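Local coordinates for protein GAF (Saccharomyces cerevisiae, PDB 1F5M) that reduces the R-enantiomer of free methionine sulfoxide to methionine with a single GAF domain, and helps protect yeast against oxidative stress, at residues 63-68 with 149-154; 78-83 with 94-99. One frame throughout, in Å; residues are numbered along the deposited sequence.

Interaction 1. Residues 63-68 with 149-154; sequences DINWAG and DIDCLD
G68 and D149 make the two-bond end of this antiparallel pair: D149 N gives its hydrogen to G68 O at 2.8 Å, and G68 N returns a bond to D149 O. Further along, D151 N donates to W66 O, and N65 N reaches D151 O at 3.1 Å from above the carbonyl plane. Both N65 and W66 therefore face the single residue D151, a classic beta bulge, and the register slips by one before I64 pairs with C152. Beyond it, L153 N bonds to D63 O almost straight (170° at the hydrogen). Two waters bridge the loop ends. One accepts from D63 N and donates to D154 OD2, while the other donates to D63 OD2 and to D154 OD1.

The bulged N65 has CG wedged between its backbone N and carbonyl carbon (chi1 49°), which swings the amide over the other strand. There N65 CG packs on L153 CD2 at 3.5 Å, and N65 ND2 hydrogen-bonds to T129 and D126; T129 also binds D151 OD2. W66 lays CB against D151 CB at 3.7 Å and turns the CE3 edge of its indole to D149 O, 3.4 Å away and near the ring plane, while F85 stacks on the ring. On the other face, I64 CG2 meets I150 CG2 at 4.0 Å, and these isoleucines, with A67, pack against helix 42-59.

I64, A67, I150 and C152 thus face one way, the isoleucines and alanine onto the helix; W66, D149 and D151 face the other, mixing an indole with acids. E132 lies near both aspartates, in what may be the substrate pocket, as in related free methionine-R-sulfoxide reductases. The water that D63 OD2 and D154 OD1 share probably eases the repulsion between those two acids.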
loop_
_atom_site.group_PDB
_atom_site.type_symbol
_atom_site.label_atom_id
_atom_site.label_comp_id
_atom_site.label_asym_id
_atom_site.label_seq_id
_atom_site.Cartn_x
_atom_site.Cartn_y
_atom_site.Cartn_z
ATOM N N ASP B 63 -2.608 17.502 -6.623
ATOM C CA ASP B 63 -2.803 16.374 -7.544
ATOM C C ASP B 63 -1.689 15.340 -7.401
ATOM O O ASP B 63 -0.872 15.164 -8.299
ATOM C CB ASP B 63 -2.875 16.931 -8.967
ATOM C CG ASP B 63 -3.494 15.983 -9.952
ATOM O OD1 ASP B 63 -4.033 14.895 -9.610
ATOM O OD2 ASP B 63 -3.474 16.349 -11.124
ATOM N N ILE B 64 -1.636 14.656 -6.257
ATOM C CA ILE B 64 -0.589 13.664 -6.044
ATOM C C ILE B 64 -0.875 12.360 -6.809
ATOM O O ILE B 64 -2.026 12.070 -7.140
ATOM C CB ILE B 64 -0.401 13.337 -4.535
ATOM C CG1 ILE B 64 -1.693 12.723 -3.974
ATOM C CG2 ILE B 64 -0.031 14.622 -3.768
ATOM C CD1 ILE B 64 -1.465 11.916 -2.762
ATOM N N ASN B 65 0.190 11.621 -7.119
ATOM C CA ASN B 65 0.130 10.347 -7.815
ATOM C C ASN B 65 0.862 9.262 -7.036
ATOM O O ASN B 65 0.853 8.104 -7.432
ATOM C CB ASN B 65 0.684 10.410 -9.255
ATOM C CG ASN B 65 2.048 11.081 -9.369
ATOM O OD1 ASN B 65 2.241 12.206 -8.933
ATOM N ND2 ASN B 65 2.985 10.401 -10.020
ATOM N N TRP B 66 1.462 9.613 -5.911
ATOM C CA TRP B 66 2.117 8.561 -5.146
ATOM C C TRP B 66 2.343 9.021 -3.748
ATOM O O TRP B 66 2.723 10.194 -3.525
ATOM C CB TRP B 66 3.444 8.211 -5.765
ATOM C CG TRP B 66 3.880 6.823 -5.552
ATOM C CD1 TRP B 66 3.563 5.748 -6.342
ATOM C CD2 TRP B 66 4.768 6.329 -4.541
ATOM N NE1 TRP B 66 4.203 4.632 -5.898
ATOM C CE2 TRP B 66 4.950 4.941 -4.797
ATOM C CE3 TRP B 66 5.431 6.907 -3.460
ATOM C CZ2 TRP B 66 5.765 4.129 -4.015
ATOM C CZ3 TRP B 66 6.263 6.094 -2.671
ATOM C CH2 TRP B 66 6.419 4.715 -2.961
ATOM N N ALA B 67 2.069 8.136 -2.782
ATOM C CA ALA B 67 2.328 8.473 -1.389
ATOM C C ALA B 67 2.697 7.190 -0.752
ATOM O O ALA B 67 1.867 6.240 -0.690
ATOM C CB ALA B 67 1.085 9.114 -0.702
ATOM N N GLY B 68 3.918 7.131 -0.243
ATOM C CA GLY B 68 4.353 5.879 0.336
ATOM C C GLY B 68 5.683 5.889 1.005
ATOM O O GLY B 68 6.224 6.956 1.360
ATOM N N ASP B 149 7.808 9.220 1.050
ATOM C CA ASP B 149 7.907 9.749 -0.308
ATOM C C ASP B 149 6.544 10.098 -0.932
ATOM O O ASP B 149 5.599 9.238 -1.013
ATOM C CB ASP B 149 8.636 8.673 -1.165
ATOM C CG ASP B 149 9.022 9.139 -2.583
ATOM O OD1 ASP B 149 8.973 10.346 -2.903
ATOM O OD2 ASP B 149 9.435 8.268 -3.394
ATOM N N ILE B 150 6.396 11.345 -1.334
ATOM C CA ILE B 150 5.151 11.757 -2.019
ATOM C C ILE B 150 5.444 12.343 -3.387
ATOM O O ILE B 150 6.298 13.269 -3.495
ATOM C CB ILE B 150 4.397 12.811 -1.200
ATOM C CG1 ILE B 150 4.288 12.355 0.256
ATOM C CG2 ILE B 150 3.022 13.055 -1.785
ATOM C CD1 ILE B 150 3.430 13.317 1.152
ATOM N N ASP B 151 4.747 11.874 -4.436
ATOM C CA ASP B 151 4.977 12.413 -5.805
ATOM C C ASP B 151 3.748 13.257 -6.182
ATOM O O ASP B 151 2.624 12.923 -5.787
ATOM C CB ASP B 151 5.070 11.333 -6.896
ATOM C CG ASP B 151 6.338 10.530 -6.850
ATOM O OD1 ASP B 151 7.084 10.634 -5.874
ATOM O OD2 ASP B 151 6.578 9.742 -7.799
ATOM N N CYS B 152 3.964 14.319 -6.964
ATOM C CA CYS B 152 2.869 15.182 -7.441
ATOM C C CYS B 152 2.916 15.336 -8.952
ATOM O O CYS B 152 3.999 15.461 -9.539
ATOM C CB CYS B 152 2.971 16.576 -6.764
ATOM S SG CYS B 152 1.739 17.808 -7.292
ATOM N N LEU B 153 1.747 15.425 -9.583
ATOM C CA LEU B 153 1.663 15.580 -11.038
ATOM C C LEU B 153 1.961 16.977 -11.539
ATOM O O LEU B 153 2.172 17.154 -12.731
ATOM C CB LEU B 153 0.284 15.175 -11.547
ATOM C CG LEU B 153 0.009 13.673 -11.363
ATOM C CD1 LEU B 153 -1.413 13.370 -11.797
ATOM C CD2 LEU B 153 0.970 12.865 -12.175
ATOM N N ASP B 154 1.933 17.970 -10.647
ATOM C CA ASP B 154 2.254 19.351 -11.050
ATOM C C ASP B 154 3.587 19.756 -10.437
ATOM O O ASP B 154 4.011 19.174 -9.434
ATOM C CB ASP B 154 1.196 20.359 -10.537
ATOM C CG ASP B 154 -0.241 20.052 -11.008
ATOM O OD1 ASP B 154 -0.456 19.806 -12.212
ATOM O OD2 ASP B 154 -1.172 20.097 -10.160
HETATM O O HOH W 1 -1.306 19.887 -7.544
HETATM O O HOH W 2 -2.692 18.282 -12.641
#

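Interaction 2. Residues 78-83 with 94-99; sequences NTLILG and IQFGKG
T79 and L80 run antiparallel to Q95 and I94. L80 and I94 form the hydrogen-bonded pair, with L80 N to I94 O at 2.8 Å and I94 N to L80 O at 2.9 Å; T79 and Q95 form the non-hydrogen-bonded one. F96 N then bonds to N78 O, just as the chain enters a type II turn from Q95 to K98, where G97 takes a positive phi.

The F96 ring lies against N78, just ahead of strand 79-85. N78 CA sits over the centre of one face in a CH-pi contact, 3.7 Å from the centroid of the F96 ring. L80 CG comes to 3.9 Å from F96 CE1, and A105 of helix 99-107 touches both side chains. Replacing F96 with an alanine would probably leave N78 CA without its aromatic cover and open a gap beside L80. On the other face, the bend at chi2 (43°) curls Q95 back and brings its amide to T79 OG1, but the bond modelled from Q95 NE2 to T79 OG1 is doubtful, at 2.5 Å too short to be taken at face value.

This is the open end of a beta hairpin, strands 79-85 and 93-95, at the margin of the antiparallel GAF sheet, where the turn leads into helix 99-107.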
loop_
_atom_site.group_PDB
_atom_site.type_symbol
_atom_site.label_atom_id
_atom_site.label_comp_id
_atom_site.label_asym_id
_atom_site.label_seq_id
_atom_site.Cartn_x
_atom_site.Cartn_y
_atom_site.Cartn_z
ATOM N N ASN B 78 22.652 0.897 3.421
ATOM C CA ASN B 78 22.948 1.920 2.415
ATOM C C ASN B 78 22.028 1.698 1.226
ATOM O O ASN B 78 22.277 2.201 0.130
ATOM C CB ASN B 78 24.389 1.851 1.924
ATOM C CG ASN B 78 25.284 2.882 2.596
ATOM O OD1 ASN B 78 24.969 4.087 2.627
ATOM N ND2 ASN B 78 26.413 2.419 3.132
ATOM N N THR B 79 20.964 0.936 1.455
ATOM C CA THR B 79 20.010 0.639 0.414
ATOM C C THR B 79 18.582 0.759 0.946
ATOM O O THR B 79 18.327 0.435 2.094
ATOM C CB THR B 79 20.287 -0.769 -0.124
ATOM O OG1 THR B 79 21.538 -0.726 -0.807
ATOM C CG2 THR B 79 19.217 -1.222 -1.088
ATOM N N LEU B 80 17.680 1.277 0.107
ATOM C CA LEU B 80 16.252 1.447 0.433
ATOM C C LEU B 80 15.461 0.415 -0.368
ATOM O O LEU B 80 15.699 0.248 -1.561
ATOM C CB LEU B 80 15.760 2.832 0.017
ATOM C CG LEU B 80 16.294 4.051 0.786
ATOM C CD1 LEU B 80 15.851 5.330 0.023
ATOM C CD2 LEU B 80 15.732 4.064 2.206
ATOM N N ILE B 81 14.536 -0.260 0.284
ATOM C CA ILE B 81 13.681 -1.262 -0.375
ATOM C C ILE B 81 12.241 -0.718 -0.340
ATOM O O ILE B 81 11.794 -0.189 0.694
ATOM C CB ILE B 81 13.649 -2.574 0.383
ATOM C CG1 ILE B 81 15.064 -3.013 0.732
ATOM C CG2 ILE B 81 13.010 -3.656 -0.458
ATOM C CD1 ILE B 81 15.027 -4.317 1.516
ATOM N N LEU B 82 11.531 -0.888 -1.450
ATOM C CA LEU B 82 10.135 -0.432 -1.595
ATOM C C LEU B 82 9.236 -0.994 -0.481
ATOM O O LEU B 82 9.223 -2.217 -0.254
ATOM C CB LEU B 82 9.572 -0.917 -2.937
ATOM C CG LEU B 82 8.533 -0.067 -3.699
ATOM C CD1 LEU B 82 7.618 -0.973 -4.489
ATOM C CD2 LEU B 82 7.783 0.823 -2.814
ATOM N N GLY B 83 8.490 -0.095 0.188
ATOM C CA GLY B 83 7.560 -0.448 1.253
ATOM C C GLY B 83 6.151 -0.081 0.800
ATOM O O GLY B 83 5.945 0.183 -0.397
ATOM N N ILE B 94 16.351 1.544 -4.106
ATOM C CA ILE B 94 17.052 2.795 -4.398
ATOM C C ILE B 94 18.321 2.826 -3.549
ATOM O O ILE B 94 18.285 2.499 -2.358
ATOM C CB ILE B 94 16.202 4.024 -4.079
ATOM C CG1 ILE B 94 14.984 4.048 -5.005
ATOM C CG2 ILE B 94 17.031 5.345 -4.380
ATOM C CD1 ILE B 94 13.882 4.960 -4.520
ATOM N N GLN B 95 19.440 3.228 -4.158
ATOM C CA GLN B 95 20.720 3.272 -3.458
ATOM C C GLN B 95 20.870 4.647 -2.779
ATOM O O GLN B 95 20.475 5.672 -3.358
ATOM C CB GLN B 95 21.820 3.020 -4.490
ATOM C CG GLN B 95 23.006 2.207 -4.002
ATOM C CD GLN B 95 22.580 1.022 -3.164
ATOM O OE1 GLN B 95 21.859 0.130 -3.633
ATOM N NE2 GLN B 95 23.022 1.007 -1.903
ATOM N N PHE B 96 21.394 4.667 -1.548
ATOM C CA PHE B 96 21.575 5.922 -0.808
ATOM C C PHE B 96 22.396 6.840 -1.685
ATOM O O PHE B 96 23.216 6.380 -2.494
ATOM C CB PHE B 96 22.321 5.711 0.521
ATOM C CG PHE B 96 21.444 5.285 1.662
ATOM C CD1 PHE B 96 20.447 4.326 1.475
ATOM C CD2 PHE B 96 21.693 5.764 2.964
ATOM C CE1 PHE B 96 19.719 3.838 2.542
ATOM C CE2 PHE B 96 20.970 5.280 4.043
ATOM C CZ PHE B 96 19.977 4.304 3.834
ATOM N N GLY B 97 22.175 8.141 -1.546
ATOM C CA GLY B 97 22.910 9.092 -2.376
ATOM C C GLY B 97 22.382 9.220 -3.811
ATOM O O GLY B 97 22.855 10.088 -4.579
ATOM N N LYS B 98 21.419 8.378 -4.195
ATOM C CA LYS B 98 20.891 8.441 -5.557
ATOM C C LYS B 98 19.417 8.810 -5.642
ATOM O O LYS B 98 18.543 8.145 -5.041
ATOM C CB LYS B 98 21.093 7.110 -6.273
ATOM C CG LYS B 98 22.553 6.634 -6.373
ATOM C CD LYS B 98 23.446 7.707 -7.018
ATOM C CE LYS B 98 24.877 7.199 -7.248
ATOM N NZ LYS B 98 24.885 5.984 -8.116
ATOM N N GLY B 99 19.145 9.823 -6.441
ATOM C CA GLY B 99 17.784 10.296 -6.638
ATOM C C GLY B 99 17.275 11.030 -5.416
ATOM O O GLY B 99 17.943 11.063 -4.387
#

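How the interactions relate
Interactions 1 and 2 belong to one antiparallel sheet, their centres about 18 Å apart. Strand 64-72 is central to the link: it pairs with 144-152 in interaction 1 and, on its other side, with 79-85, which in turn carries 93-95 of interaction 2 at the sheet margin. Along the chain, both segments of interaction 2 fall between those of interaction 1, so a local hairpin sits within a long-range closure of the domain. The two touch where W66 CZ2 packs on L82 CD2 at 4.1 Å. Interaction 1 is buried within the subunit, whereas L82 and G83 of interaction 2 also meet the second subunit, so the sheet runs from the domain core to the dimer contact.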